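Local coordinates for Plm1 (Streptomyces sp. HK803, PDB 4HXY), which probably reduces, with NADPH, the beta-keto group of the polyketide chain in the first module of phoslactomycin biosynthesis, acting as its ketoreductase domain, at residues D282-I285 / A286-G289; A344-R347 / R348-Q352; E377-R381 / G382-L386; P428-G431 / S432-E435. One frame throughout, in Å; residues are numbered along the deposited sequence.

Interaction 1: residues D282-I285 / A286-G289; sequences DVRI and AETG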
loop_
_atom_site.group_PDB
_atom_site.type_symbol
_atom_site.label_atom_id
_atom_site.label_comp_id
_atom_site.label_asym_id
_atom_site.label_seq_id
_atom_site.Cartn_x
_atom_site.Cartn_y
_atom_site.Cartn_z
ATOM N N ASP A 282 8.981 -3.789 -12.834
ATOM C CA ASP A 282 7.976 -4.618 -13.511
ATOM C C ASP A 282 8.509 -6.052 -13.547
ATOM O O ASP A 282 9.274 -6.415 -14.437
ATOM C CB ASP A 282 7.756 -4.073 -14.924
ATOM C CG ASP A 282 6.764 -4.890 -15.743
ATOM O OD1 ASP A 282 6.070 -5.759 -15.182
ATOM O OD2 ASP A 282 6.688 -4.654 -16.974
ATOM N N VAL A 283 8.133 -6.837 -12.542
ATOM C CA VAL A 283 8.595 -8.213 -12.379
ATOM C C VAL A 283 7.428 -9.063 -11.874
ATOM O O VAL A 283 6.881 -8.789 -10.806
ATOM C CB VAL A 283 9.767 -8.296 -11.365
ATOM C CG1 VAL A 283 10.399 -9.691 -11.363
ATOM C CG2 VAL A 283 10.810 -7.218 -11.680
ATOM N N ARG A 284 7.068 -10.110 -12.616
ATOM C CA ARG A 284 6.000 -11.012 -12.178
ATOM C C ARG A 284 6.393 -11.732 -10.901
ATOM O O ARG A 284 7.580 -11.915 -10.620
ATOM C CB ARG A 284 5.664 -12.041 -13.265
ATOM C CG ARG A 284 5.178 -11.463 -14.613
ATOM C CD ARG A 284 3.911 -10.617 -14.556
ATOM N NE ARG A 284 4.173 -9.206 -14.897
ATOM C CZ ARG A 284 3.597 -8.505 -15.881
ATOM N NH1 ARG A 284 2.655 -9.034 -16.665
ATOM N NH2 ARG A 284 3.957 -7.237 -16.077
ATOM N N ILE A 285 5.394 -12.176 -10.142
ATOM C CA ILE A 285 5.616 -12.907 -8.918
ATOM C C ILE A 285 6.502 -14.118 -9.182
ATOM O O ILE A 285 7.404 -14.408 -8.380
ATOM C CB ILE A 285 4.269 -13.373 -8.285
ATOM C CG1 ILE A 285 3.556 -12.166 -7.665
ATOM C CG2 ILE A 285 4.488 -14.504 -7.252
ATOM C CD1 ILE A 285 2.070 -12.393 -7.394
ATOM N N ALA A 286 6.265 -14.783 -10.311
ATOM C CA ALA A 286 7.031 -15.981 -10.672
ATOM C C ALA A 286 8.532 -15.720 -10.821
ATOM O O ALA A 286 9.325 -16.654 -10.666
ATOM C CB ALA A 286 6.496 -16.604 -11.953
ATOM N N GLU A 287 8.899 -14.478 -11.149
ATOM C CA GLU A 287 10.279 -14.088 -11.347
ATOM C C GLU A 287 10.844 -13.285 -10.168
ATOM O O GLU A 287 11.996 -12.867 -10.225
ATOM C CB GLU A 287 10.417 -13.243 -12.621
ATOM C CG GLU A 287 10.437 -14.036 -13.935
ATOM C CD GLU A 287 9.197 -14.842 -14.196
ATOM O OE1 GLU A 287 9.279 -16.093 -14.153
ATOM O OE2 GLU A 287 8.135 -14.236 -14.466
ATOM N N THR A 288 10.043 -13.062 -9.133
ATOM C CA THR A 288 10.462 -12.276 -7.961
ATOM C C THR A 288 10.923 -13.165 -6.807
ATOM O O THR A 288 10.127 -13.906 -6.241
ATOM C CB THR A 288 9.315 -11.385 -7.444
ATOM O OG1 THR A 288 8.856 -10.526 -8.486
ATOM C CG2 THR A 288 9.807 -10.504 -6.308
ATOM N N GLY A 289 12.202 -13.087 -6.436
ATOM C CA GLY A 289 12.686 -13.782 -5.250
ATOM C C GLY A 289 12.527 -12.940 -3.998
ATOM O O GLY A 289 12.276 -11.734 -4.110
HETATM O O HOH W 1 8.689 -10.897 -14.907
#
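Thr288 and Arg284 meet through the carbonyl oxygen of Arg284, which takes two hydrogen bonds from opposite faces of its plane. Thr288 OG1 donates to Arg284 O over 2.8 Å, and Glu287 N reaches the same oxygen over 2.9 Å; both donors stand more than 50° out of the carbonyl plane. A third bond, Thr288 N to Ile285 O at 3.1 Å, completes this short 3-10 turn just ahead of helix 290-310, where Gly289 holds the N-cap position. The packed side is formed by Val283, Ile285 and Thr288. The Val283 methyl CG1, which points away from its own amide nitrogen (chi1 -171°), comes within 3.4 Å of Thr288 OG1 and also touches Glu287 CB, while Thr288 rests on Leu293 and Gln296 of the helix that follows. Ile285 turns from the loop to pack on Leu71 and Leu74 of helix 67-77. The solvent side is looser. There Glu287 OE2 passes 3.5 Å from Arg284 CB, a contact with carbon, the charged ends of the two side chains not touching; a water accepts from Arg284 N and donates only weakly to that carboxylate. The guanidinium bends back instead to Asp282, where NH2 of Arg284 lies 2.7 Å from OD1 of Asp282, meeting its syn lone pair nearly in the guanidinium plane. A valine in place of Thr288 would probably leave Arg284 O with the Glu287 amide alone of its two donors and remove a side-chain tie across the turn. The result is a turn in which one carbonyl oxygen takes two donors, one of them a side-chain hydroxyl, while the Asp282-Arg284 salt bridge lies on the exposed side.

Interaction 2: residues A344-R347 / R348-Q352; sequences ALAR and RRREQ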
loop_
_atom_site.group_PDB
_atom_site.type_symbol
_atom_site.label_atom_id
_atom_site.label_comp_id
_atom_site.label_asym_id
_atom_site.label_seq_id
_atom_site.Cartn_x
_atom_site.Cartn_y
_atom_site.Cartn_z
ATOM N N ALA A 344 -1.137 1.280 5.835
ATOM C CA ALA A 344 -1.309 0.731 7.187
ATOM C C ALA A 344 -0.523 1.508 8.223
ATOM O O ALA A 344 -1.006 1.697 9.326
ATOM C CB ALA A 344 -0.933 -0.739 7.259
ATOM N N LEU A 345 0.679 1.954 7.859
ATOM C CA LEU A 345 1.500 2.730 8.777
ATOM C C LEU A 345 0.792 4.043 9.122
ATOM O O LEU A 345 0.809 4.445 10.282
ATOM C CB LEU A 345 2.868 3.019 8.183
ATOM C CG LEU A 345 3.775 3.893 9.025
ATOM C CD1 LEU A 345 4.033 3.283 10.397
ATOM C CD2 LEU A 345 5.063 4.140 8.238
ATOM N N ALA A 346 0.165 4.707 8.150
ATOM C CA ALA A 346 -0.553 5.932 8.474
ATOM C C ALA A 346 -1.654 5.643 9.490
ATOM O O ALA A 346 -1.840 6.413 10.431
ATOM C CB ALA A 346 -1.105 6.624 7.235
ATOM N N ARG A 347 -2.398 4.553 9.292
ATOM C CA ARG A 347 -3.450 4.172 10.252
ATOM C C ARG A 347 -2.856 3.915 11.637
ATOM O O ARG A 347 -3.411 4.342 12.652
ATOM C CB ARG A 347 -4.213 2.936 9.769
ATOM C CG ARG A 347 -5.078 3.187 8.573
ATOM C CD ARG A 347 -6.068 2.061 8.280
ATOM N NE ARG A 347 -5.415 0.872 7.737
ATOM C CZ ARG A 347 -5.205 -0.268 8.394
ATOM N NH1 ARG A 347 -5.615 -0.434 9.661
ATOM N NH2 ARG A 347 -4.590 -1.265 7.760
ATOM N N ARG A 348 -1.735 3.217 11.661
ATOM C CA ARG A 348 -1.070 2.847 12.906
ATOM C C ARG A 348 -0.640 4.090 13.672
ATOM O O ARG A 348 -0.862 4.203 14.889
ATOM C CB ARG A 348 0.123 1.929 12.644
ATOM C CG ARG A 348 0.689 1.289 13.888
ATOM C CD ARG A 348 1.924 0.478 13.585
ATOM N NE ARG A 348 3.116 1.315 13.428
ATOM C CZ ARG A 348 4.339 0.851 13.208
ATOM N NH1 ARG A 348 4.557 -0.451 13.077
ATOM N NH2 ARG A 348 5.359 1.694 13.131
ATOM N N ARG A 349 -0.081 5.051 12.949
ATOM C CA ARG A 349 0.429 6.265 13.578
ATOM C C ARG A 349 -0.724 7.093 14.154
ATOM O O ARG A 349 -0.626 7.625 15.268
ATOM C CB ARG A 349 1.272 7.062 12.549
ATOM C CG ARG A 349 1.909 8.312 13.087
ATOM C CD ARG A 349 2.981 8.870 12.117
ATOM N NE ARG A 349 3.524 10.129 12.607
ATOM C CZ ARG A 349 4.658 10.276 13.272
ATOM N NH1 ARG A 349 5.433 9.235 13.514
ATOM N NH2 ARG A 349 5.017 11.490 13.677
ATOM N N ARG A 350 -1.833 7.195 13.417
ATOM C CA ARG A 350 -3.022 7.882 13.934
ATOM C C ARG A 350 -3.605 7.211 15.184
ATOM O O ARG A 350 -4.069 7.921 16.093
ATOM C CB ARG A 350 -4.087 8.041 12.868
ATOM C CG ARG A 350 -3.684 9.000 11.775
ATOM C CD ARG A 350 -4.863 9.436 10.913
ATOM N NE ARG A 350 -5.554 8.320 10.276
ATOM C CZ ARG A 350 -5.249 7.810 9.076
ATOM N NH1 ARG A 350 -4.260 8.317 8.336
ATOM N NH2 ARG A 350 -5.942 6.781 8.595
ATOM N N GLU A 351 -3.525 5.890 15.254
ATOM C CA GLU A 351 -3.990 5.118 16.422
ATOM C C GLU A 351 -3.156 5.466 17.654
ATOM O O GLU A 351 -3.640 5.391 18.795
ATOM C CB GLU A 351 -3.930 3.599 16.142
ATOM C CG GLU A 351 -4.993 3.163 15.179
ATOM C CD GLU A 351 -4.873 1.713 14.680
ATOM O OE1 GLU A 351 -3.827 1.038 14.850
ATOM O OE2 GLU A 351 -5.868 1.257 14.077
ATOM N N GLN A 352 -1.924 5.877 17.401
ATOM C CA GLN A 352 -0.982 6.290 18.437
ATOM C C GLN A 352 -1.116 7.789 18.749
ATOM O O GLN A 352 -0.299 8.353 19.461
ATOM C CB GLN A 352 0.449 5.905 18.010
ATOM C CG GLN A 352 0.639 4.408 17.870
ATOM C CD GLN A 352 1.968 3.981 17.235
ATOM O OE1 GLN A 352 2.691 4.783 16.651
ATOM N NE2 GLN A 352 2.269 2.680 17.325
#
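Arg348 N donates to Ala344 O over 2.9 Å at an N-H...O angle of 154°, one of four successive i to i+4 bonds that carry helix 333-351 to its last turn. The remaining three join Arg349 to Leu345, Arg350 to Ala346 and Glu351 to Arg347. On this frame the arginines leave in different directions. Arg348, its CG anti to the backbone N (chi1 -169°) and its chain bent at chi3, lays one guanidinium face over a leucine methyl, with Leu345 CD1 3.4 Å from Arg348 NH2; that nitrogen also forms a salt bridge with Asp308 of helix 290-310. Asp308 pairs with Arg349 as well, whose guanidinium, at the end of an extended chain, makes a cation-pi contact with Phe317. Arg350 folds back along the helix: its guanidinium has Ala346 O 3.7 Å above one face, its NH1 lies 3.7 Å from Ala346 CB, and its NH2 is equally far from Arg347 CG. The Arg350 and Arg347 guanidinium planes are 61° apart. NH1 of Arg350 is held by Asp406 and by Ala356 O, so replacing this arginine with a leucine would probably leave Asp406 without its cationic mate and Ala356 O without that donor. Farther round, Glu351 CG sits 3.2 Å from Arg347 O, and its OE1 accepts from Ala103 N. Arg348, Arg349 and Arg350 are thus balanced by Asp308 and Asp406, with carbonyl oxygens accepting from the last two, and the nearby C-terminal helix end probably favours their charge further.

Interaction 3: residues E377-R381 / G382-L386; sequences ELRKR and GLTPL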
loop_
_atom_site.group_PDB
_atom_site.type_symbol
_atom_site.label_atom_id
_atom_site.label_comp_id
_atom_site.label_asym_id
_atom_site.label_seq_id
_atom_site.Cartn_x
_atom_site.Cartn_y
_atom_site.Cartn_z
ATOM N N GLU A 377 0.130 4.100 -22.379
ATOM C CA GLU A 377 -0.466 2.800 -22.039
ATOM C C GLU A 377 -1.470 2.924 -20.890
ATOM O O GLU A 377 -2.461 2.189 -20.830
ATOM C CB GLU A 377 0.613 1.805 -21.621
ATOM C CG GLU A 377 1.413 1.215 -22.777
ATOM C CD GLU A 377 0.565 0.328 -23.671
ATOM O OE1 GLU A 377 -0.090 -0.596 -23.142
ATOM O OE2 GLU A 377 0.548 0.571 -24.897
ATOM N N LEU A 378 -1.174 3.819 -19.949
ATOM C CA LEU A 378 -2.072 4.073 -18.825
ATOM C C LEU A 378 -3.398 4.664 -19.327
ATOM O O LEU A 378 -4.481 4.239 -18.920
ATOM C CB LEU A 378 -1.397 4.995 -17.785
ATOM C CG LEU A 378 -0.421 4.313 -16.803
ATOM C CD1 LEU A 378 0.416 5.341 -16.044
ATOM C CD2 LEU A 378 -1.141 3.400 -15.820
ATOM N N ARG A 379 -3.305 5.630 -20.231
ATOM C CA ARG A 379 -4.499 6.284 -20.785
ATOM C C ARG A 379 -5.373 5.274 -21.474
ATOM O O ARG A 379 -6.606 5.336 -21.395
ATOM C CB ARG A 379 -4.106 7.391 -21.752
ATOM C CG ARG A 379 -3.487 8.581 -21.082
ATOM C CD ARG A 379 -2.719 9.411 -22.110
ATOM N NE ARG A 379 -2.235 10.676 -21.564
ATOM C CZ ARG A 379 -2.991 11.751 -21.340
ATOM N NH1 ARG A 379 -4.298 11.741 -21.598
ATOM N NH2 ARG A 379 -2.436 12.850 -20.848
ATOM N N LYS A 380 -4.715 4.310 -22.104
ATOM C CA LYS A 380 -5.385 3.196 -22.751
ATOM C C LYS A 380 -6.260 2.410 -21.780
ATOM O O LYS A 380 -7.363 1.989 -22.140
ATOM C CB LYS A 380 -4.341 2.274 -23.389
ATOM C CG LYS A 380 -4.877 1.330 -24.442
ATOM C CD LYS A 380 -3.761 0.811 -25.353
ATOM C CE LYS A 380 -3.363 1.847 -26.411
ATOM N NZ LYS A 380 -2.195 1.403 -27.246
ATOM N N ARG A 381 -5.772 2.209 -20.552
ATOM C CA ARG A 381 -6.540 1.495 -19.535
ATOM C C ARG A 381 -7.253 2.416 -18.534
ATOM O O ARG A 381 -7.500 2.050 -17.381
ATOM C CB ARG A 381 -5.695 0.434 -18.846
ATOM C CG ARG A 381 -4.456 0.876 -18.133
ATOM C CD ARG A 381 -3.561 -0.365 -17.943
ATOM N NE ARG A 381 -2.482 -0.156 -16.985
ATOM C CZ ARG A 381 -2.642 -0.062 -15.664
ATOM N NH1 ARG A 381 -3.852 -0.144 -15.109
ATOM N NH2 ARG A 381 -1.579 0.125 -14.890
ATOM N N GLY A 382 -7.596 3.601 -19.007
ATOM C CA GLY A 382 -8.474 4.510 -18.286
ATOM C C GLY A 382 -7.834 5.269 -17.137
ATOM O O GLY A 382 -8.542 5.763 -16.256
ATOM N N LEU A 383 -6.512 5.360 -17.135
ATOM C CA LEU A 383 -5.821 6.155 -16.133
ATOM C C LEU A 383 -5.155 7.305 -16.866
ATOM O O LEU A 383 -4.345 7.099 -17.780
ATOM C CB LEU A 383 -4.822 5.313 -15.343
ATOM C CG LEU A 383 -5.459 4.181 -14.538
ATOM C CD1 LEU A 383 -4.370 3.215 -14.048
ATOM C CD2 LEU A 383 -6.262 4.701 -13.358
ATOM N N THR A 384 -5.575 8.518 -16.542
ATOM C CA THR A 384 -4.993 9.705 -17.129
ATOM C C THR A 384 -4.061 10.305 -16.083
ATOM O O THR A 384 -4.460 10.491 -14.938
ATOM C CB THR A 384 -6.073 10.706 -17.532
ATOM O OG1 THR A 384 -6.975 10.075 -18.459
ATOM C CG2 THR A 384 -5.461 11.962 -18.171
ATOM N N PRO A 385 -2.825 10.606 -16.468
ATOM C CA PRO A 385 -1.941 11.255 -15.487
ATOM C C PRO A 385 -2.518 12.562 -14.948
ATOM O O PRO A 385 -3.054 13.370 -15.721
ATOM C CB PRO A 385 -0.645 11.473 -16.269
ATOM C CG PRO A 385 -0.645 10.363 -17.268
ATOM C CD PRO A 385 -2.093 10.235 -17.690
ATOM N N LEU A 386 -2.407 12.760 -13.626
ATOM C CA LEU A 386 -2.903 13.981 -12.984
ATOM C C LEU A 386 -1.980 15.105 -13.386
ATOM O O LEU A 386 -0.768 14.934 -13.360
ATOM C CB LEU A 386 -2.834 13.849 -11.468
ATOM C CG LEU A 386 -3.791 12.856 -10.832
ATOM C CD1 LEU A 386 -3.329 12.496 -9.391
ATOM C CD2 LEU A 386 -5.215 13.411 -10.868
HETATM O O HOH W 2 -7.998 7.567 -19.629
#
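Leu378 and Leu383 both place CG anti to the carbonyl carbon (chi1 -81° and -63°), which brings Leu378 CD2 to 3.7 Å from Leu383 CD1 across a Schellman motif, the turn that closes helix 372-380. Two backbone bonds define it: Leu383 N reaches back to Leu378 O over 2.9 Å, and Gly382 N to Arg379 O over 3.1 Å. Gly382 is the C-prime residue, with a phi of 77°, and a CB there would run into the carbonyl oxygen of Arg381. The apolar pair is the hydrophobic contact expected across such a cap, and the leucines continue into the body of the fold, Leu378 on Pro363 and Leu370, Leu383 on Val412, Phe417 and Ile323. Beyond the glycine the chain becomes a short, weakly bonded strand beside strand 408-412. Arg379 lies along the outside of this bend. Its extended chain lays one guanidinium face over two apolar groups, Pro385 CD, 3.9 Å from Arg379 NE, and Thr384 CG2, 3.6 Å from Arg379 NH1; Arg379 and Pro385 cross at about a right angle. From the other flank Arg381 brings NH1 to 3.6 Å from Leu383 CD1, meeting that methyl obliquely. Arg379 O serves more than the cap, accepting also from NH2 of Arg416. One water bridges the turn, donating to Arg379 O over 3.2 Å and lying 3.0 Å from Thr384 OG1.

Interaction 4: residues P428-G431 / S432-E435; sequences PLFG and SFEE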
loop_
_atom_site.group_PDB
_atom_site.type_symbol
_atom_site.label_atom_id
_atom_site.label_comp_id
_atom_site.label_asym_id
_atom_site.label_seq_id
_atom_site.Cartn_x
_atom_site.Cartn_y
_atom_site.Cartn_z
ATOM N N PRO A 428 -15.191 -7.925 -7.732
ATOM C CA PRO A 428 -16.300 -7.301 -7.008
ATOM C C PRO A 428 -15.908 -5.998 -6.294
ATOM O O PRO A 428 -16.779 -5.287 -5.811
ATOM C CB PRO A 428 -16.711 -8.380 -6.011
ATOM C CG PRO A 428 -15.516 -9.211 -5.825
ATOM C CD PRO A 428 -14.803 -9.218 -7.155
ATOM N N LEU A 429 -14.603 -5.708 -6.240
ATOM C CA LEU A 429 -14.100 -4.485 -5.609
ATOM C C LEU A 429 -14.732 -3.221 -6.187
ATOM O O LEU A 429 -14.960 -2.260 -5.444
ATOM C CB LEU A 429 -12.574 -4.424 -5.767
ATOM C CG LEU A 429 -11.856 -3.264 -5.080
ATOM C CD1 LEU A 429 -11.873 -3.406 -3.557
ATOM C CD2 LEU A 429 -10.423 -3.158 -5.589
ATOM N N PHE A 430 -15.011 -3.217 -7.495
ATOM C CA PHE A 430 -15.470 -2.027 -8.186
ATOM C C PHE A 430 -16.956 -2.052 -8.525
ATOM O O PHE A 430 -17.399 -1.349 -9.434
ATOM C CB PHE A 430 -14.672 -1.862 -9.469
ATOM C CG PHE A 430 -13.228 -1.609 -9.254
ATOM C CD1 PHE A 430 -12.820 -0.427 -8.662
ATOM C CD2 PHE A 430 -12.263 -2.529 -9.645
ATOM C CE1 PHE A 430 -11.483 -0.159 -8.466
ATOM C CE2 PHE A 430 -10.919 -2.252 -9.444
ATOM C CZ PHE A 430 -10.541 -1.073 -8.856
ATOM N N GLY A 431 -17.736 -2.820 -7.767
ATOM C CA GLY A 431 -19.187 -2.885 -7.999
ATOM C C GLY A 431 -19.907 -1.554 -8.184
ATOM O O GLY A 431 -20.832 -1.441 -8.993
ATOM N N SER A 432 -19.467 -0.521 -7.464
ATOM C CA SER A 432 -20.135 0.777 -7.496
ATOM C C SER A 432 -19.902 1.554 -8.808
ATOM O O SER A 432 -20.566 2.562 -9.064
ATOM C CB SER A 432 -19.701 1.620 -6.303
ATOM O OG SER A 432 -18.348 2.028 -6.415
ATOM N N PHE A 433 -18.985 1.062 -9.636
ATOM C CA PHE A 433 -18.683 1.650 -10.947
ATOM C C PHE A 433 -19.237 0.824 -12.118
ATOM O O PHE A 433 -19.044 1.179 -13.282
ATOM C CB PHE A 433 -17.166 1.874 -11.083
ATOM C CG PHE A 433 -16.613 2.730 -9.984
ATOM C CD1 PHE A 433 -16.770 4.116 -10.018
ATOM C CD2 PHE A 433 -16.008 2.158 -8.887
ATOM C CE1 PHE A 433 -16.309 4.904 -8.979
ATOM C CE2 PHE A 433 -15.550 2.933 -7.843
ATOM C CZ PHE A 433 -15.685 4.306 -7.890
ATOM N N GLU A 434 -19.937 -0.259 -11.804
ATOM C CA GLU A 434 -20.532 -1.112 -12.829
ATOM C C GLU A 434 -21.790 -0.469 -13.410
ATOM O O GLU A 434 -22.311 0.526 -12.881
ATOM C CB GLU A 434 -20.883 -2.478 -12.261
ATOM C CG GLU A 434 -19.681 -3.318 -11.853
ATOM C CD GLU A 434 -20.075 -4.659 -11.252
ATOM O OE1 GLU A 434 -21.267 -5.039 -11.354
ATOM O OE2 GLU A 434 -19.198 -5.340 -10.675
ATOM N N GLU A 435 -22.272 -1.073 -14.493
ATOM C CA GLU A 435 -23.472 -0.617 -15.190
ATOM C C GLU A 435 -24.656 -0.554 -14.223
ATOM O O GLU A 435 -25.000 -1.552 -13.580
ATOM C CB GLU A 435 -23.807 -1.557 -16.351
ATOM C CG GLU A 435 -24.846 -0.992 -17.334
ATOM C CD GLU A 435 -25.703 -2.062 -18.034
ATOM O OE1 GLU A 435 -26.706 -1.672 -18.674
ATOM O OE2 GLU A 435 -25.388 -3.275 -17.955
HETATM O O HOH W 3 -17.257 -0.548 -5.422
#
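A backbone bond from Phe433 N to Phe430 O, 2.9 Å long with an N-H...O angle of 161°, closes a 3-10 turn near the end of the chain. The next i to i+3 bond, from Glu434 N to Gly431 O, is 3.2 Å long. In both the donor stands above the carbonyl plane, as the tight winding of the chain would suggest. A water adds a further link, donating to Leu429 O and accepting from Ser432 N. Among the side chains, the two phenylalanines carry the contact: with CG anti to the carbonyl carbon in both (chi1 -65° for Phe430, -56° for Phe433), Phe430 CD1 and Phe433 CD2 come to 4.1 Å. The rings meet at their rims and not as a stack, Phe433 CD2 lying near the plane of the Phe430 ring. The edge of the Phe433 ring also approaches the backbone, with Phe433 CD2 3.8 Å from Phe430 O. Ser432 OG lies 3.2 Å above one face of the Phe433 ring, offset toward its rim. Along a separate flank the chain of Glu434, extended beyond CG, runs alongside Gly431, with Glu434 CB 3.4 Å from Gly431 O and Glu434 OE2 3.6 Å from Gly431 CA. The aromatic flank faces helix 414-421: Phe433 stacks on Trp414, while Phe430 meets Phe417 and Phe421 edge-to-face and, from helix 324-327, Trp327 edge-to-face. Strand 167-175 borders the same turn, where a backbone hydrogen bond joins Leu429 to Leu173 and Phe433 touches Leu173, which places this C-terminal turn between that helix and that strand.

Overall arrangement
The four local contacts follow one another along the chain and none touches another. Interactions 1 and 2 both belong to the KR domain but lie on opposite sides of the chain's centre, their centres 29 Å apart; helix 290-310 relates them, since Thr288 packs near its start and Arg348 and Arg349 pair with Asp308 near its end. Interactions 3 and 4 are closest, about 8 Å between nearest atoms, and share Phe417 of helix 414-421, met by Leu383 and Phe430. Interaction 3 also comes near the cofactor, with the side chain of Leu378 about 6 Å from NADPH, whereas that of Leu345 in interaction 2 is about 13 Å away.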